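Local coordinates for uncharacterized protein (Bordetella bronchiseptica, PDB 4XG0) that belongs to the DUF1537 family and is probably an ATP-dependent kinase acting on acid sugars in their catabolism, at residues G146-V149 with L154-G157; H178-T181 with A186-A189; R296-W301 with A343-L348. All blocks are in the same frame, centred on the assembly; numbering follows the deposited sequence. Where two conformers were deposited one is given.

Interactions 1 and 2 are neighbours in the sugar-binding N-terminal domain, with centres about 14 Å apart. They meet through I179 of the second, whose CD1 packs 4.1 Å from L154 CB and 4.2 Å from V149 CG2 of the first. Interaction 3 belongs to the nucleotide-binding C-terminal domain, its centre about 50 Å from that of interaction 1 and 51 Å from that of interaction 2. A bound citrate, probably taken up from the crystallisation liquor, comes within about 4 Å of the R147 side chain. Interaction 1 therefore borders a site that may accept an acid sugar; within the chain interaction 3 is remote from it, its nearest atoms about 40 Å from those of interaction 1.

Interaction 1 (G146-V149 with L154-G157); sequences GRTV and LYVG
G146-V149 and L154-G157 pair as the antiparallel arms of a beta hairpin, axes 4.6 Å apart and directions 151° from one another, through T148 N to Y155 O (2.9 Å), Y155 N to T148 O (2.8 Å) and G157 N to G146 O (2.9 Å), G146 and R147 fitting a G1 beta bulge.

R147, V149, L154 and V156 share one face. There R147 runs alongside V156, its NH2 3.7 Å from V156 CG1; its polar end makes weak bonds from NE to S113 OG and from NH2 to T145 O, with a citrate close by. CG2 of V149 meets CD2 of L154 at 3.7 Å, the two side chains at about a right angle. On the other face T148 OG1, placed between backbone N and carbonyl carbon (chi1 58°), lies 3.4 Å from Y155 CB. This hydroxyl donates to a water that in turn donates to G146 O and G157 O, tying the hairpin's open end; R150 NE also bonds to OG1.

T114 touches both R147 and V156, and L115 touches L154. L154 also bonds through its backbone to V161 and S177, and V149 to A214, just past strand 209-212 of the parallel sheet.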
loop_
_atom_site.group_PDB
_atom_site.type_symbol
_atom_site.label_atom_id
_atom_site.label_comp_id
_atom_site.label_asym_id
_atom_site.label_seq_id
_atom_site.Cartn_x
_atom_site.Cartn_y
_atom_site.Cartn_z
ATOM N N GLY A 146 8.369 15.173 -11.215
ATOM C CA GLY A 146 8.453 15.424 -12.645
ATOM C C GLY A 146 9.119 14.337 -13.451
ATOM O O GLY A 146 9.357 14.513 -14.647
ATOM N N ARG A 147 9.391 13.192 -12.849
ATOM C CA ARG A 147 9.987 12.115 -13.637
ATOM C C ARG A 147 8.913 11.120 -14.027
ATOM O O ARG A 147 8.121 10.692 -13.196
ATOM C CB ARG A 147 11.095 11.435 -12.868
ATOM C CG ARG A 147 12.357 12.258 -12.708
ATOM C CD ARG A 147 12.327 13.068 -11.435
ATOM N NE ARG A 147 13.627 13.668 -11.178
ATOM C CZ ARG A 147 13.935 14.951 -11.382
ATOM N NH1 ARG A 147 15.173 15.367 -11.152
ATOM N NH2 ARG A 147 13.024 15.828 -11.801
ATOM N N THR A 148 8.868 10.780 -15.299
ATOM C CA THR A 148 7.879 9.853 -15.809
ATOM C C THR A 148 8.602 8.905 -16.754
ATOM O O THR A 148 9.717 9.186 -17.163
ATOM C CB THR A 148 6.740 10.567 -16.523
ATOM O OG1 THR A 148 7.237 11.367 -17.627
ATOM C CG2 THR A 148 5.997 11.470 -15.543
ATOM N N VAL A 149 7.966 7.775 -17.047
ATOM C CA VAL A 149 8.485 6.812 -18.009
ATOM C C VAL A 149 7.460 6.716 -19.132
ATOM O O VAL A 149 6.279 6.337 -18.911
ATOM C CB VAL A 149 8.754 5.432 -17.369
ATOM C CG1 VAL A 149 9.124 4.414 -18.438
ATOM C CG2 VAL A 149 9.876 5.542 -16.310
ATOM N N LEU A 154 12.874 7.614 -19.849
ATOM C CA LEU A 154 12.801 8.404 -18.614
ATOM C C LEU A 154 12.727 9.880 -19.010
ATOM O O LEU A 154 13.660 10.432 -19.599
ATOM C CB LEU A 154 14.009 8.112 -17.721
ATOM C CG LEU A 154 13.898 8.472 -16.220
ATOM C CD1 LEU A 154 13.824 9.997 -16.028
ATOM C CD2 LEU A 154 12.677 7.783 -15.583
ATOM N N TYR A 155 11.576 10.486 -18.737
ATOM C CA TYR A 155 11.343 11.898 -18.996
ATOM C C TYR A 155 11.480 12.708 -17.704
ATOM O O TYR A 155 11.011 12.298 -16.636
ATOM C CB TYR A 155 9.938 12.113 -19.555
ATOM C CG TYR A 155 9.876 12.131 -21.062
ATOM C CD1 TYR A 155 10.065 10.971 -21.799
ATOM C CD2 TYR A 155 9.663 13.311 -21.743
ATOM C CE1 TYR A 155 10.013 10.975 -23.192
ATOM C CE2 TYR A 155 9.599 13.338 -23.119
ATOM C CZ TYR A 155 9.786 12.171 -23.836
ATOM O OH TYR A 155 9.740 12.213 -25.189
ATOM N N VAL A 156 12.134 13.864 -17.823
ATOM C CA VAL A 156 12.168 14.865 -16.752
ATOM C C VAL A 156 11.363 16.063 -17.281
ATOM O O VAL A 156 11.774 16.683 -18.260
ATOM C CB VAL A 156 13.627 15.324 -16.449
ATOM C CG1 VAL A 156 13.643 16.392 -15.377
ATOM C CG2 VAL A 156 14.519 14.136 -16.030
ATOM N N GLY A 157 10.227 16.391 -16.659
ATOM C CA GLY A 157 9.277 17.294 -17.287
ATOM C C GLY A 157 8.927 16.810 -18.701
ATOM O O GLY A 157 8.629 15.629 -18.886
HETATM O O HOH W 1 7.807 13.903 -17.011
#

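Interaction 2 (H178-T181 with A186-A189)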
loop_
_atom_site.group_PDB
_atom_site.type_symbol
_atom_site.label_atom_id
_atom_site.label_comp_id
_atom_site.label_asym_id
_atom_site.label_seq_id
_atom_site.Cartn_x
_atom_site.Cartn_y
_atom_site.Cartn_z
ATOM N N HIS A 178 16.334 5.746 -23.027
ATOM C CA HIS A 178 15.356 4.719 -23.346
ATOM C C HIS A 178 15.719 3.484 -22.557
ATOM O O HIS A 178 16.695 2.782 -22.887
ATOM C CB HIS A 178 15.361 4.434 -24.871
ATOM C CG HIS A 178 14.232 3.551 -25.305
ATOM N ND1 HIS A 178 14.430 2.311 -25.858
ATOM C CD2 HIS A 178 12.892 3.707 -25.187
ATOM C CE1 HIS A 178 13.255 1.754 -26.118
ATOM N NE2 HIS A 178 12.306 2.581 -25.710
ATOM N N ILE A 179 14.983 3.239 -21.462
ATOM C CA ILE A 179 15.464 2.284 -20.476
ATOM C C ILE A 179 15.556 0.880 -21.084
ATOM O O ILE A 179 16.505 0.152 -20.807
ATOM C CB ILE A 179 14.627 2.317 -19.174
ATOM C CG1 ILE A 179 14.555 3.758 -18.662
ATOM C CG2 ILE A 179 15.260 1.389 -18.160
ATOM C CD1 ILE A 179 13.542 3.993 -17.544
ATOM N N PRO A 180 14.611 0.512 -21.969
ATOM C CA PRO A 180 14.681 -0.816 -22.603
ATOM C C PRO A 180 15.962 -1.023 -23.427
ATOM O O PRO A 180 16.497 -2.125 -23.484
ATOM C CB PRO A 180 13.419 -0.858 -23.466
ATOM C CG PRO A 180 12.478 0.124 -22.816
ATOM C CD PRO A 180 13.348 1.208 -22.273
ATOM N N THR A 181 16.452 0.035 -24.058
ATOM C CA THR A 181 17.723 -0.019 -24.761
ATOM C C THR A 181 18.880 -0.121 -23.752
ATOM O O THR A 181 19.771 -0.958 -23.892
ATOM C CB THR A 181 17.874 1.213 -25.639
ATOM O OG1 THR A 181 16.858 1.193 -26.635
ATOM C CG2 THR A 181 19.233 1.236 -26.329
ATOM N N ALA A 186 12.382 -5.814 -22.459
ATOM C CA ALA A 186 11.052 -5.547 -22.980
ATOM C C ALA A 186 10.441 -4.328 -22.304
ATOM O O ALA A 186 10.969 -3.828 -21.324
ATOM C CB ALA A 186 10.167 -6.757 -22.749
ATOM N N GLN A 187 9.315 -3.862 -22.834
ATOM C CA GLN A 187 8.668 -2.663 -22.311
ATOM C C GLN A 187 7.148 -2.771 -22.477
ATOM O O GLN A 187 6.656 -3.245 -23.506
ATOM C CB GLN A 187 9.219 -1.414 -23.018
ATOM C CG GLN A 187 8.838 -1.310 -24.507
ATOM C CD GLN A 187 9.762 -0.403 -25.316
ATOM O OE1 GLN A 187 9.600 0.814 -25.335
ATOM N NE2 GLN A 187 10.718 -1.005 -26.013
ATOM N N LEU A 188 6.416 -2.333 -21.454
ATOM C CA LEU A 188 4.973 -2.427 -21.407
ATOM C C LEU A 188 4.418 -1.088 -20.965
ATOM O O LEU A 188 5.115 -0.310 -20.316
ATOM C CB LEU A 188 4.544 -3.399 -20.306
ATOM C CG LEU A 188 4.925 -4.856 -20.403
ATOM C CD1 LEU A 188 4.471 -5.561 -19.150
ATOM C CD2 LEU A 188 4.288 -5.461 -21.648
ATOM N N ALA A 189 3.147 -0.843 -21.266
ATOM C CA ALA A 189 2.421 0.250 -20.624
ATOM C C ALA A 189 1.018 -0.212 -20.248
ATOM O O ALA A 189 0.363 -0.878 -21.047
ATOM C CB ALA A 189 2.355 1.441 -21.554
#
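The imidazole of H178 turns its edge to the side-chain amide of Q187, carries P180 CD over the centre of one face, 3.7 Å above the ring plane, and has T181 OG1 in the ring plane, at ND1. The end of Q187 comes near the ring plane too, with OE1 3.3 Å from H178 NE2, a close polar approach in which the ring and amide planes are turned 47° apart.

The apolar part is carried by the proline. P180 directs its ring at strand 186-188, and its CG sits 3.6 Å from Q187 CB and 3.7 Å from Q187 CD. The glutamine, with CG between backbone N and carbonyl carbon (chi1 68°), is extended beyond that atom and crosses the proline at about a right angle on its way to the histidine.

H178 is the N-cap residue of helix 179-183, which is followed after a two-residue link by 186-188, an outermost strand of the parallel N-terminal sheet. V211 of the adjoining strand 209-212 touches both I179 and P180.

ND1 and T181 OG1 are hydrogen-bonded at 2.8 Å and nearly straight (171°), while NE2 reaches Q151 O through a weak bond. A carbonyl can only accept, so that weak bond, if it holds, would favour a proton on NE2; the firm bond at ND1, with the weak one at NE2, would favour this ring rotation.

Interaction 3 (R296-W301 with A343-L348)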
loop_
_atom_site.group_PDB
_atom_site.type_symbol
_atom_site.label_atom_id
_atom_site.label_comp_id
_atom_site.label_asym_id
_atom_site.label_seq_id
_atom_site.Cartn_x
_atom_site.Cartn_y
_atom_site.Cartn_z
ATOM N N ARG A 296 -34.053 -11.871 12.073
ATOM C CA ARG A 296 -34.076 -12.847 10.977
ATOM C C ARG A 296 -33.490 -12.288 9.692
ATOM O O ARG A 296 -32.799 -12.989 8.951
ATOM C CB ARG A 296 -35.496 -13.342 10.743
ATOM C CG ARG A 296 -35.979 -14.235 11.893
ATOM C CD ARG A 296 -37.450 -14.527 11.811
ATOM N NE ARG A 296 -38.221 -13.289 11.790
ATOM C CZ ARG A 296 -39.546 -13.225 11.853
ATOM N NH1 ARG A 296 -40.265 -14.336 11.960
ATOM N NH2 ARG A 296 -40.147 -12.044 11.823
ATOM N N ASN A 297 -33.753 -11.007 9.432
ATOM C CA ASN A 297 -33.240 -10.355 8.231
ATOM C C ASN A 297 -31.704 -10.216 8.333
ATOM O O ASN A 297 -30.973 -10.453 7.373
ATOM C CB ASN A 297 -33.907 -8.982 8.070
ATOM C CG ASN A 297 -33.683 -8.364 6.695
ATOM O OD1 ASN A 297 -32.648 -7.738 6.439
ATOM N ND2 ASN A 297 -34.679 -8.493 5.817
ATOM N N TRP A 298 -31.213 -9.849 9.515
ATOM C CA TRP A 298 -29.772 -9.755 9.755
ATOM C C TRP A 298 -29.113 -11.114 9.546
ATOM O O TRP A 298 -28.126 -11.225 8.814
ATOM C CB TRP A 298 -29.495 -9.296 11.191
ATOM C CG TRP A 298 -28.051 -9.448 11.636
ATOM C CD1 TRP A 298 -27.572 -10.326 12.582
ATOM C CD2 TRP A 298 -26.918 -8.707 11.176
ATOM N NE1 TRP A 298 -26.217 -10.176 12.722
ATOM C CE2 TRP A 298 -25.793 -9.179 11.875
ATOM C CE3 TRP A 298 -26.743 -7.678 10.239
ATOM C CZ2 TRP A 298 -24.531 -8.677 11.673
ATOM C CZ3 TRP A 298 -25.497 -7.182 10.038
ATOM C CH2 TRP A 298 -24.390 -7.685 10.750
ATOM N N ALA A 299 -29.661 -12.137 10.211
ATOM C CA ALA A 299 -29.156 -13.504 10.073
ATOM C C ALA A 299 -29.030 -13.939 8.603
ATOM O O ALA A 299 -28.036 -14.532 8.211
ATOM C CB ALA A 299 -30.033 -14.463 10.846
ATOM N N ALA A 300 -30.028 -13.625 7.790
ATOM C CA ALA A 300 -30.013 -14.035 6.384
ATOM C C ALA A 300 -28.933 -13.298 5.583
ATOM O O ALA A 300 -28.360 -13.834 4.634
ATOM C CB ALA A 300 -31.386 -13.811 5.752
ATOM N N TRP A 301 -28.650 -12.056 5.944
ATOM C CA TRP A 301 -27.661 -11.319 5.175
ATOM C C TRP A 301 -26.275 -11.802 5.550
ATOM O O TRP A 301 -25.427 -12.000 4.682
ATOM C CB TRP A 301 -27.800 -9.816 5.380
ATOM C CG TRP A 301 -26.773 -9.022 4.618
ATOM C CD1 TRP A 301 -26.804 -8.688 3.290
ATOM C CD2 TRP A 301 -25.565 -8.465 5.144
ATOM N NE1 TRP A 301 -25.690 -7.955 2.963
ATOM C CE2 TRP A 301 -24.910 -7.810 4.083
ATOM C CE3 TRP A 301 -24.972 -8.463 6.410
ATOM C CZ2 TRP A 301 -23.695 -7.140 4.256
ATOM C CZ3 TRP A 301 -23.777 -7.807 6.581
ATOM C CH2 TRP A 301 -23.144 -7.149 5.507
ATOM N N ALA A 343 -22.971 -4.741 13.937
ATOM C CA ALA A 343 -21.598 -4.621 13.470
ATOM C C ALA A 343 -20.683 -5.370 14.423
ATOM O O ALA A 343 -19.782 -6.096 13.991
ATOM C CB ALA A 343 -21.178 -3.169 13.371
ATOM N N ALA A 344 -20.910 -5.201 15.722
ATOM C CA ALA A 344 -20.042 -5.856 16.723
ATOM C C ALA A 344 -20.193 -7.351 16.662
ATOM O O ALA A 344 -19.199 -8.096 16.760
ATOM C CB ALA A 344 -20.358 -5.357 18.131
ATOM N N ARG A 345 -21.429 -7.823 16.536
ATOM C CA ARG A 345 -21.640 -9.258 16.418
ATOM C C ARG A 345 -20.854 -9.834 15.237
ATOM O O ARG A 345 -20.246 -10.917 15.330
ATOM C CB ARG A 345 -23.117 -9.589 16.316
ATOM C CG ARG A 345 -23.847 -9.609 17.648
ATOM C CD ARG A 345 -25.369 -9.668 17.505
ATOM N NE ARG A 345 -25.837 -10.744 16.631
ATOM C CZ ARG A 345 -27.105 -10.895 16.250
ATOM N NH1 ARG A 345 -28.008 -10.054 16.675
ATOM N NH2 ARG A 345 -27.466 -11.893 15.446
ATOM N N LEU A 346 -20.864 -9.115 14.127
ATOM C CA LEU A 346 -20.178 -9.567 12.908
ATOM C C LEU A 346 -18.649 -9.601 13.027
ATOM O O LEU A 346 -17.983 -10.558 12.607
ATOM C CB LEU A 346 -20.566 -8.645 11.762
ATOM C CG LEU A 346 -20.066 -9.121 10.409
ATOM C CD1 LEU A 346 -20.344 -10.560 10.200
ATOM C CD2 LEU A 346 -20.785 -8.320 9.352
ATOM N N VAL A 347 -18.092 -8.521 13.562
ATOM C CA VAL A 347 -16.670 -8.462 13.845
ATOM C C VAL A 347 -16.214 -9.612 14.741
ATOM O O VAL A 347 -15.165 -10.220 14.521
ATOM C CB VAL A 347 -16.318 -7.145 14.526
ATOM C CG1 VAL A 347 -14.924 -7.200 15.084
ATOM C CG2 VAL A 347 -16.496 -5.972 13.547
ATOM N N LEU A 348 -16.984 -9.942 15.756
ATOM C CA LEU A 348 -16.526 -11.005 16.649
ATOM C C LEU A 348 -16.727 -12.387 16.042
ATOM O O LEU A 348 -15.888 -13.301 16.193
ATOM C CB LEU A 348 -17.232 -10.898 17.993
ATOM C CG LEU A 348 -16.893 -9.626 18.760
ATOM C CD1 LEU A 348 -17.682 -9.536 20.084
ATOM C CD2 LEU A 348 -15.395 -9.561 18.993
#
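With chi1 at 168°, W298 places CG anti to the backbone N and carries its indole from helix 295-304 toward helix 334-349. R345 answers from that helix with a chain bent at chi3, which lays its guanidinium beside the pyrrole edge of the indole. The arginine runs back along the indole, antiparallel to it. R345 NH2 lies near the indole plane, 3.3 Å from W298 CD1, whereas W298 NE1 stands 3.4 Å above one guanidinium face, displaced from the group's centre. The planes are 78° apart, so the indole presents its edge to the flat of the cation. NE1 and NH2 are both donors and form no bond with each other; the charge of R345 is met by a salt bridge from NH1 to D295.

These helices pack in the mixed-sheet alpha/beta fold of the nucleotide-binding C-terminal domain. Their segment axes are inclined at 33° and come no closer than 12.1 Å, a separation bridged by the large side chains. L320 of strand 317-321 touches W298, W301 and A343 from the sheet side.

Deeper in the contact, L346 CB lies in plane at the benzo edge of W298, and L346 CD2 is 3.9 Å from W298 CH2. The same methyl approaches the edge of W301, 4.1 Å from CZ3. W285 stacks on W301 and meets W298 edge-to-face, extending the aromatic cluster toward strand 283-285.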